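Local atomic coordinates of putative sugar binding protein (Geobacillus stearothermophilus, PDB entry 6GT9), a protein that binds galactose and probably glucose, and probably serves as the sugar-binding component of a three-component sensing system for galactan utilization. Residues A154-I159 against K183-V188. Residues are numbered along the deposited sequence; the frame is centred on the assembly and turned at random.
Sequences ATVAII and KGIRIV
I187 lies against V156 and I158 across two parallel strands. Its CB sits 4.1 Å from V156 O, the same oxygen that its own CA approaches in a CA-H...O contact. From CB the two branches part. A chi1 of -53° sets CG1 beside the backbone N and leaves CG2 anti to it; CG2 rests 3.8 Å from V156 O and meets I158 CD1 at 3.9 Å. CG1 passes near V156 CB, and at the tip CD1 comes within 4.2 Å of I158 CD1. Helix 166-179 packs on this same face, F175 touching both V156 and I187. That helix is the crossover of the beta-alpha-beta unit joining strand 154-160 to strand 185-192, the latter an outermost strand of the sheet in one lobe of this periplasmic-binding-protein fold. On the same face V156 and I185 touch through their CG2 methyls, 3.8 Å apart. The backbones are joined by a parallel ladder of four hydrogen bonds: A154 N to G184 O, R186 N to A154 O, V156 N to R186 O and V188 N to V156 O. On the other face, the one T155 and R186 point to, T155 CG2 reaches V188 CG1 at 3.9 Å.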
ATOM      1  N   ALA A 154      17.154  16.420  -9.976  1.00 30.25           N
ATOM      2  CA  ALA A 154      15.721  16.574  -9.765  1.00 28.97           C
ATOM      3  C   ALA A 154      15.461  17.331  -8.475  1.00 26.15           C
ATOM      4  O   ALA A 154      16.175  17.148  -7.485  1.00 27.16           O
ATOM      5  CB  ALA A 154      15.010  15.211  -9.714  1.00 28.16           C
ATOM      6  N   THR A 155      14.428  18.174  -8.499  1.00 24.45           N
ATOM      7  CA  THR A 155      13.905  18.847  -7.321  1.00 22.84           C
ATOM      8  C   THR A 155      12.595  18.142  -6.967  1.00 26.05           C
ATOM      9  O   THR A 155      11.589  18.306  -7.666  1.00 20.41           O
ATOM     10  CB  THR A 155      13.691  20.339  -7.584  1.00 26.42           C
ATOM     11  OG1 THR A 155      14.947  20.944  -7.936  1.00 32.34           O
ATOM     12  CG2 THR A 155      13.133  21.022  -6.341  1.00 24.55           C
ATOM     13  N   VAL A 156      12.613  17.362  -5.886  1.00 25.38           N
ATOM     14  CA  VAL A 156      11.611  16.333  -5.633  1.00 22.70           C
ATOM     15  C   VAL A 156      10.664  16.775  -4.530  1.00 21.93           C
ATOM     16  O   VAL A 156      11.102  17.243  -3.473  1.00 25.31           O
ATOM     17  CB  VAL A 156      12.274  14.998  -5.251  1.00 20.33           C
ATOM     18  CG1 VAL A 156      11.217  13.953  -4.953  1.00 21.94           C
ATOM     19  CG2 VAL A 156      13.206  14.539  -6.368  1.00 22.28           C
ATOM     20  N   ALA A 157       9.372  16.576  -4.760  1.00 22.63           N
ATOM     21  CA  ALA A 157       8.371  16.571  -3.704  1.00 21.08           C
ATOM     22  C   ALA A 157       7.772  15.179  -3.587  1.00 20.66           C
ATOM     23  O   ALA A 157       7.635  14.461  -4.583  1.00 18.96           O
ATOM     24  CB  ALA A 157       7.260  17.592  -3.975  1.00 18.35           C
ATOM     25  N   ILE A 158       7.385  14.822  -2.362  1.00 21.02           N
ATOM     26  CA  ILE A 158       6.850  13.506  -2.032  1.00 20.03           C
ATOM     27  C   ILE A 158       5.439  13.689  -1.513  1.00 19.82           C
ATOM     28  O   ILE A 158       5.195  14.531  -0.642  1.00 21.32           O
ATOM     29  CB  ILE A 158       7.699  12.776  -0.975  1.00 20.26           C
ATOM     30  CG1 ILE A 158       9.095  12.499  -1.512  1.00 18.28           C
ATOM     31  CG2 ILE A 158       6.992  11.468  -0.523  1.00 19.36           C
ATOM     32  CD1 ILE A 158      10.015  11.772  -0.522  1.00 22.05           C
ATOM     33  N   ILE A 159       4.512  12.926  -2.066  1.00 18.90           N
ATOM     34  CA  ILE A 159       3.185  12.776  -1.486  1.00 21.37           C
ATOM     35  C   ILE A 159       3.070  11.344  -0.975  1.00 23.81           C
ATOM     36  O   ILE A 159       3.317  10.384  -1.715  1.00 20.76           O
ATOM     37  CB  ILE A 159       2.102  13.152  -2.505  1.00 20.20           C
ATOM     38  CG1 ILE A 159       2.342  14.612  -2.923  1.00 21.57           C
ATOM     39  CG2 ILE A 159       0.715  12.961  -1.930  1.00 24.25           C
ATOM     40  CD1 ILE A 159       1.306  15.192  -3.786  1.00 28.67           C
ATOM     41  N   LYS A 183      23.936  13.783  -5.556  1.00 30.01           N
ATOM     42  CA  LYS A 183      24.025  15.142  -5.027  1.00 29.73           C
ATOM     43  C   LYS A 183      23.003  16.070  -5.667  1.00 27.58           C
ATOM     44  O   LYS A 183      22.566  17.038  -5.034  1.00 29.90           O
ATOM     45  CB  LYS A 183      25.432  15.709  -5.250  1.00 40.32           C
ATOM     46  CG  LYS A 183      26.481  15.327  -4.212  1.00 45.07           C
ATOM     47  CD  LYS A 183      27.893  15.807  -4.631  1.00 45.41           C
ATOM     48  CE  LYS A 183      28.045  17.338  -4.623  1.00 53.61           C
ATOM     49  NZ  LYS A 183      27.576  18.035  -5.869  1.00 53.60           N
ATOM     50  N   GLY A 184      22.633  15.814  -6.922  1.00 26.65           N
ATOM     51  CA  GLY A 184      21.728  16.663  -7.665  1.00 29.93           C
ATOM     52  C   GLY A 184      20.254  16.382  -7.472  1.00 30.55           C
ATOM     53  O   GLY A 184      19.413  17.004  -8.130  1.00 26.87           O
ATOM     54  N   ILE A 185      19.904  15.446  -6.599  1.00 31.04           N
ATOM     55  CA  ILE A 185      18.516  15.201  -6.228  1.00 23.92           C
ATOM     56  C   ILE A 185      18.310  15.745  -4.828  1.00 26.99           C
ATOM     57  O   ILE A 185      19.009  15.339  -3.891  1.00 30.13           O
ATOM     58  CB  ILE A 185      18.155  13.711  -6.285  1.00 25.55           C
ATOM     59  CG1 ILE A 185      18.177  13.228  -7.733  1.00 25.00           C
ATOM     60  CG2 ILE A 185      16.777  13.499  -5.682  1.00 23.46           C
ATOM     61  CD1 ILE A 185      18.077  11.753  -7.867  1.00 25.75           C
ATOM     62  N   ARG A 186      17.339  16.643  -4.682  1.00 24.42           N
ATOM     63  CA  ARG A 186      16.978  17.212  -3.394  1.00 26.34           C
ATOM     64  C   ARG A 186      15.490  17.062  -3.194  1.00 25.37           C
ATOM     65  O   ARG A 186      14.708  17.358  -4.103  1.00 23.21           O
ATOM     66  CB  ARG A 186      17.331  18.696  -3.295  1.00 31.97           C
ATOM     67  CG  ARG A 186      18.824  18.959  -3.271  1.00 36.42           C
ATOM     68  CD  ARG A 186      19.219  20.068  -4.231  1.00 50.57           C
ATOM     69  NE  ARG A 186      20.584  20.546  -4.015  1.00 51.45           N
ATOM     70  CZ  ARG A 186      21.594  20.351  -4.862  1.00 52.15           C
ATOM     71  NH1 ARG A 186      21.412  19.685  -6.007  1.00 50.41           N
ATOM     72  NH2 ARG A 186      22.800  20.838  -4.576  1.00 52.96           N
ATOM     73  N   ILE A 187      15.112  16.646  -1.989  1.00 29.64           N
ATOM     74  CA  ILE A 187      13.720  16.530  -1.587  1.00 25.21           C
ATOM     75  C   ILE A 187      13.360  17.784  -0.813  1.00 25.82           C
ATOM     76  O   ILE A 187      13.930  18.051   0.252  1.00 30.81           O
ATOM     77  CB  ILE A 187      13.494  15.280  -0.731  1.00 25.52           C
ATOM     78  CG1 ILE A 187      14.039  14.043  -1.457  1.00 25.60           C
ATOM     79  CG2 ILE A 187      12.029  15.165  -0.391  1.00 23.63           C
ATOM     80  CD1 ILE A 187      14.078  12.813  -0.586  1.00 33.07           C
ATOM     81  N   VAL A 188      12.404  18.545  -1.330  1.00 27.56           N
ATOM     82  CA  VAL A 188      12.062  19.843  -0.756  1.00 32.03           C
ATOM     83  C   VAL A 188      10.710  19.848  -0.076  1.00 28.90           C
ATOM     84  O   VAL A 188      10.334  20.872   0.518  1.00 33.45           O
ATOM     85  CB  VAL A 188      12.126  20.953  -1.818  1.00 29.00           C
ATOM     86  CG1 VAL A 188      13.501  20.972  -2.462  1.00 31.19           C
ATOM     87  CG2 VAL A 188      11.052  20.744  -2.861  1.00 28.80           C
TER